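Local coordinates for RTX-adhesin (Marinomonas primoryensis, PDB 5IRB), which is a giant ice-binding adhesin that attaches its Antarctic bacterium to ice and diatoms, represented here by a calcium-binding fragment of extended beta domains, at residues 20-23 and 24-27; 190-193 and 194-198. One frame throughout, in Å; residues are numbered along the deposited sequence.

Interaction 1. Residues 20-23 and 24-27. With CA (calcium ion), chain C.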
ATOM      1  N   VAL A  20      -0.667  14.229  29.342  1.00 40.13           N
ATOM      2  CA  VAL A  20      -0.094  13.254  28.407  1.00 39.52           C
ATOM      3  C   VAL A  20       1.365  13.562  28.103  1.00 38.68           C
ATOM      4  O   VAL A  20       1.718  14.672  27.706  1.00 39.33           O
ATOM      5  CB  VAL A  20      -0.884  13.203  27.068  1.00 41.38           C
ATOM      6  CG1 VAL A  20      -0.194  12.277  26.053  1.00 41.74           C
ATOM      7  CG2 VAL A  20      -2.337  12.781  27.309  1.00 42.11           C
ATOM      8  N   ILE A  21       2.204  12.547  28.261  1.00 37.45           N
ATOM      9  CA  ILE A  21       3.602  12.639  27.893  1.00 37.54           C
ATOM     10  C   ILE A  21       3.858  11.948  26.541  1.00 38.70           C
ATOM     11  O   ILE A  21       3.651  10.737  26.408  1.00 38.48           O
ATOM     12  CB  ILE A  21       4.504  11.997  28.944  1.00 36.35           C
ATOM     13  CG1 ILE A  21       4.390  12.752  30.283  1.00 35.42           C
ATOM     14  CG2 ILE A  21       5.948  11.995  28.465  1.00 36.87           C
ATOM     15  CD1 ILE A  21       4.937  14.164  30.211  1.00 35.85           C
ATOM     16  N   ASN A  22       4.256  12.729  25.543  1.00 39.95           N
ATOM     17  CA  ASN A  22       4.518  12.190  24.212  1.00 41.33           C
ATOM     18  C   ASN A  22       6.018  12.002  24.023  1.00 41.51           C
ATOM     19  O   ASN A  22       6.793  12.251  24.956  1.00 40.26           O
ATOM     20  CB  ASN A  22       3.912  13.085  23.105  1.00 43.13           C
ATOM     21  CG  ASN A  22       4.607  14.444  22.957  1.00 44.12           C
ATOM     22  OD1 ASN A  22       5.689  14.677  23.477  1.00 43.87           O
ATOM     23  ND2 ASN A  22       3.970  15.342  22.222  1.00 45.95           N
ATOM     24  N   ALA A  23       6.416  11.559  22.826  1.00 42.76           N
ATOM     25  CA  ALA A  23       7.810  11.261  22.510  1.00 43.46           C
ATOM     26  C   ALA A  23       8.710  12.464  22.705  1.00 44.02           C
ATOM     27  O   ALA A  23       9.822  12.345  23.216  1.00 44.11           O
ATOM     28  CB  ALA A  23       7.939  10.750  21.028  1.00 45.33           C
ATOM     29  N   ALA A  24       8.279  13.608  22.195  1.00 45.18           N
ATOM     30  CA  ALA A  24       9.102  14.806  22.269  1.00 46.49           C
ATOM     31  C   ALA A  24       9.251  15.276  23.728  1.00 45.28           C
ATOM     32  O   ALA A  24      10.341  15.662  24.164  1.00 45.93           O
ATOM     33  CB  ALA A  24       8.517  15.909  21.403  1.00 48.24           C
ATOM     34  N   GLU A  25       8.162  15.210  24.489  1.00 43.83           N
ATOM     35  CA  GLU A  25       8.205  15.579  25.900  1.00 42.63           C
ATOM     36  C   GLU A  25       9.123  14.628  26.666  1.00 42.22           C
ATOM     37  O   GLU A  25       9.984  15.071  27.431  1.00 42.07           O
ATOM     38  CB  GLU A  25       6.794  15.602  26.495  1.00 41.42           C
ATOM     39  CG  GLU A  25       5.957  16.752  25.943  1.00 42.74           C
ATOM     40  CD  GLU A  25       4.513  16.689  26.365  1.00 42.43           C
ATOM     41  OE1 GLU A  25       3.985  15.565  26.514  1.00 41.70           O
ATOM     42  OE2 GLU A  25       3.911  17.769  26.572  1.00 43.20           O
ATOM     43  N   ALA A  26       8.942  13.330  26.441  1.00 42.07           N
ATOM     44  CA  ALA A  26       9.789  12.296  27.039  1.00 42.19           C
ATOM     45  C   ALA A  26      11.280  12.469  26.751  1.00 44.19           C
ATOM     46  O   ALA A  26      12.133  12.141  27.591  1.00 44.52           O
ATOM     47  CB  ALA A  26       9.330  10.917  26.565  1.00 42.52           C
ATOM     48  N   GLY A  27      11.604  12.972  25.566  1.00 46.01           N
ATOM     49  CA  GLY A  27      12.992  13.159  25.209  1.00 48.07           C
ATOM     50  C   GLY A  27      13.647  14.421  25.731  1.00 49.36           C
ATOM     51  O   GLY A  27      14.822  14.654  25.457  1.00 51.34           O
TER
HETATM   52 CA    CA C 601       1.730  16.857  26.748  1.00 38.49          CA
HETATM   53  O   HOH W   1       0.961  15.639  24.361  1.00 39.19           O
HETATM   54  O   HOH W   2       1.543  17.729  24.019  1.00 44.10           O
HETATM   55  O   HOH W   3       1.095  19.256  26.558  1.00 49.95           O

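Interaction 2. Residues 190-193 and 194-198. With CA (calcium ion), chain I.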
ATOM      1  N   GLY A 190       1.650  10.256   9.126  1.00 35.08           N
ATOM      2  CA  GLY A 190       0.724  11.142   9.793  1.00 35.64           C
ATOM      3  C   GLY A 190       1.137  11.402  11.223  1.00 34.94           C
ATOM      4  O   GLY A 190       2.279  11.153  11.592  1.00 33.74           O
ATOM      5  N   GLN A 191       0.188  11.826  12.046  1.00 35.60           N
ATOM      6  CA  GLN A 191       0.498  12.174  13.429  1.00 38.50           C
ATOM      7  C   GLN A 191      -0.599  11.704  14.372  1.00 37.01           C
ATOM      8  O   GLN A 191      -1.771  11.890  14.080  1.00 37.97           O
ATOM      9  CB  GLN A 191       0.643  13.686  13.513  1.00 43.20           C
ATOM     10  CG  GLN A 191       1.680  14.207  14.435  1.00 48.24           C
ATOM     11  CD  GLN A 191       1.780  15.715  14.327  1.00 53.19           C
ATOM     12  OE1 GLN A 191       1.155  16.451  15.096  1.00 53.36           O
ATOM     13  NE2 GLN A 191       2.544  16.184  13.343  1.00 56.68           N
ATOM     14  N   ASP A 192      -0.248  11.117  15.508  1.00 35.91           N
ATOM     15  CA  ASP A 192      -1.289  10.625  16.391  1.00 35.11           C
ATOM     16  C   ASP A 192      -1.853  11.760  17.260  1.00 36.46           C
ATOM     17  O   ASP A 192      -1.384  12.892  17.164  1.00 37.35           O
ATOM     18  CB  ASP A 192      -0.772   9.425  17.213  1.00 35.00           C
ATOM     19  CG  ASP A 192       0.243   9.795  18.308  1.00 35.19           C
ATOM     20  OD1 ASP A 192       0.436  10.992  18.667  1.00 36.23           O
ATOM     21  OD2 ASP A 192       0.870   8.823  18.810  1.00 34.05           O
ATOM     22  N   SER A 193      -2.856  11.475  18.084  1.00 36.70           N
ATOM     23  CA  SER A 193      -3.504  12.542  18.863  1.00 40.08           C
ATOM     24  C   SER A 193      -2.589  13.189  19.901  1.00 40.04           C
ATOM     25  O   SER A 193      -2.882  14.285  20.396  1.00 41.72           O
ATOM     26  CB  SER A 193      -4.748  12.021  19.588  1.00 40.30           C
ATOM     27  OG  SER A 193      -4.396  11.026  20.537  1.00 39.31           O
ATOM     28  N   ALA A 194      -1.502  12.513  20.257  1.00 39.72           N
ATOM     29  CA  ALA A 194      -0.532  13.098  21.185  1.00 39.90           C
ATOM     30  C   ALA A 194       0.559  13.855  20.447  1.00 40.29           C
ATOM     31  O   ALA A 194       1.463  14.386  21.072  1.00 43.91           O
ATOM     32  CB  ALA A 194       0.079  12.025  22.066  1.00 39.87           C
ATOM     33  N   GLY A 195       0.498  13.886  19.121  1.00 39.98           N
ATOM     34  CA  GLY A 195       1.489  14.616  18.350  1.00 40.29           C
ATOM     35  C   GLY A 195       2.669  13.784  17.847  1.00 40.02           C
ATOM     36  O   GLY A 195       3.594  14.320  17.225  1.00 40.44           O
ATOM     37  N   ASN A 196       2.652  12.473  18.073  1.00 37.40           N
ATOM     38  CA  ASN A 196       3.788  11.695  17.636  1.00 37.39           C
ATOM     39  C   ASN A 196       3.642  11.414  16.158  1.00 36.53           C
ATOM     40  O   ASN A 196       2.574  10.973  15.702  1.00 35.47           O
ATOM     41  CB  ASN A 196       3.888  10.375  18.395  1.00 36.79           C
ATOM     42  CG  ASN A 196       3.984  10.571  19.889  1.00 37.50           C
ATOM     43  OD1 ASN A 196       4.856  11.301  20.387  1.00 39.26           O
ATOM     44  ND2 ASN A 196       3.083   9.926  20.619  1.00 35.91           N
ATOM     45  N   PRO A 197       4.714  11.648  15.395  1.00 38.17           N
ATOM     46  CA  PRO A 197       4.593  11.258  13.988  1.00 37.62           C
ATOM     47  C   PRO A 197       4.644   9.755  13.900  1.00 36.11           C
ATOM     48  O   PRO A 197       5.227   9.109  14.767  1.00 37.71           O
ATOM     49  CB  PRO A 197       5.804  11.908  13.329  1.00 40.18           C
ATOM     50  CG  PRO A 197       6.779  12.125  14.438  1.00 42.81           C
ATOM     51  CD  PRO A 197       5.978  12.340  15.687  1.00 41.00           C
ATOM     52  N   TYR A 198       4.027   9.193  12.870  1.00 35.05           N
ATOM     53  CA  TYR A 198       4.146   7.770  12.623  1.00 33.81           C
ATOM     54  C   TYR A 198       4.254   7.533  11.136  1.00 34.24           C
ATOM     55  O   TYR A 198       3.945   8.408  10.320  1.00 34.78           O
ATOM     56  CB  TYR A 198       2.959   7.010  13.200  1.00 32.23           C
ATOM     57  CG  TYR A 198       1.601   7.491  12.717  1.00 31.30           C
ATOM     58  CD1 TYR A 198       1.176   7.296  11.386  1.00 29.85           C
ATOM     59  CD2 TYR A 198       0.738   8.137  13.594  1.00 30.56           C
ATOM     60  CE1 TYR A 198      -0.082   7.747  10.962  1.00 29.35           C
ATOM     61  CE2 TYR A 198      -0.503   8.583  13.186  1.00 30.24           C
ATOM     62  CZ  TYR A 198      -0.919   8.389  11.880  1.00 29.46           C
ATOM     63  OH  TYR A 198      -2.173   8.860  11.521  1.00 29.27           O
TER
HETATM   64 CA    CA I 607      -3.622  12.637  13.126  0.50 57.54          CA
HETATM   65  O   HOH W   4      -2.276  12.249  11.146  1.00 30.91           O
HETATM   66  O   HOH W   5      -4.011  10.269  13.118  1.00 47.61           O
HETATM   67  O   HOH W   6      -4.925  12.232  15.370  1.00 45.04           O
HETATM   68  O   HOH W   7      -2.851  14.973  12.810  1.00 53.65           O
HETATM   69  O   HOH W   8      -5.474  12.536  11.975  1.00 47.30           O

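Interaction 1. Residues 20-23 and 24-27
Ala24 CB lies 3.7 Å from Asn22 OD1, in the first turn of the short helix that Asn22 caps. Glu25 comes next and carries most of the contact. Its backbone N gives a nearly straight bond to Asn22 OD1 (2.7 Å), received end-on at a C=O...N angle of 177°. The amide can reach forward to the helix start because Asn22 CG sits between its own N and carbonyl carbon (chi1 69°). Glu25 returns the favour: CG lies beside its backbone N (chi1 -69°), the chain then runs extended, and OE1 accepts from Asn22 N at 3.0 Å on its anti side. The two bonds make a capping box. The same carboxylate grips the calcium ion through both oxygens, OE1 at 2.6 Å and OE2 at 2.4 Å, so OE1 both binds the cation and accepts from the Asn22 backbone N-H. Val20 O is a further ligand of the metal. Ala26 N bonds to Asn22 O (2.8 Å), and Ala26 CB packs on Ile21 CG2. Gly27 N closes the turn on Ala23 O. Thr16 and Asp18 add ligands to the calcium. Strand 20-21, at the edge of its sheet, pairs with strand 95-106 through Ile21, whose side chain, like that of Ala26, rests against helix 71-76.

Interaction 2. Residues 190-193 and 194-198
Asp192 reaches across the hairpin turn to Asn196 with both carboxylate oxygens, and this is the tight half of the contact. Asp192 OD1 takes the backbone N of Asn196 at 2.7 Å, from above the carboxylate plane, and a weaker bond from Ala194 N. Asp192 OD2 uses its syn lone pair for Asn196 ND2 (3.1 Å), which meets it nearly in the amide plane although the two flat groups are turned 71° apart. Asp192 OD2 also bonds to Ser110 OG, and Asn196 ND2 to Lys107 O. A chi1 of 72°, with CG held over its own backbone, folds the carboxylate into the loop. Asp192 O accepts from Gly195 N in a type I turn, and Asp192 N bonds to Asn196 O. The strands then pair as an antiparallel hairpin: Gly190 and Tyr198 exchange two backbone bonds, and the Tyr198 ring, folded back by a chi1 of 55°, lies over the Gly190 backbone, with Gly190 CA 4.1 Å from the ring centroid in a CH-pi contact. Asp148 bonds to the ring's hydroxyl.

Elsewhere the contact is looser. Gln191 extends along the exposed face it shares with Pro197, touching Gly195 O through CG at 3.4 Å. A separate wet edge lies at the backbone, where Gln191 O binds a calcium ion at 2.2 Å and five waters complete the ligands found around it; one of them donates to Tyr198 OH at 2.8 Å. With a single ligand from this chain, the calcium is attached mainly through water, whereas the Asp192 carboxylate, buried and ringed by N-H donors and a hydroxyl, would probably be stabilised as an anion that fixes the turn.

Interactions 1 and 2 meet directly, their centres about 11 Å apart, where the hairpin turn of 190-198 lies against the capped helix start of 20-27. Two probable hydrogen bonds join them: Asn22 ND2 to Ala194 O and Ala23 N to Asn196 OD1, both 2.9 Å. Asn22 thus has its amide oxygen on the helix and its amide nitrogen on the turn. Apolar packing adds Val20 CG1 against Ala194 CB at 4.0 Å, bringing the turn beside the calcium site of interaction 1. The two calcium ions lie 15.2 Å apart. Since 190-198 comes from the next five-stranded sheet along the chain, the contact appears to tie successive domains together, consistent with an extended adhesin.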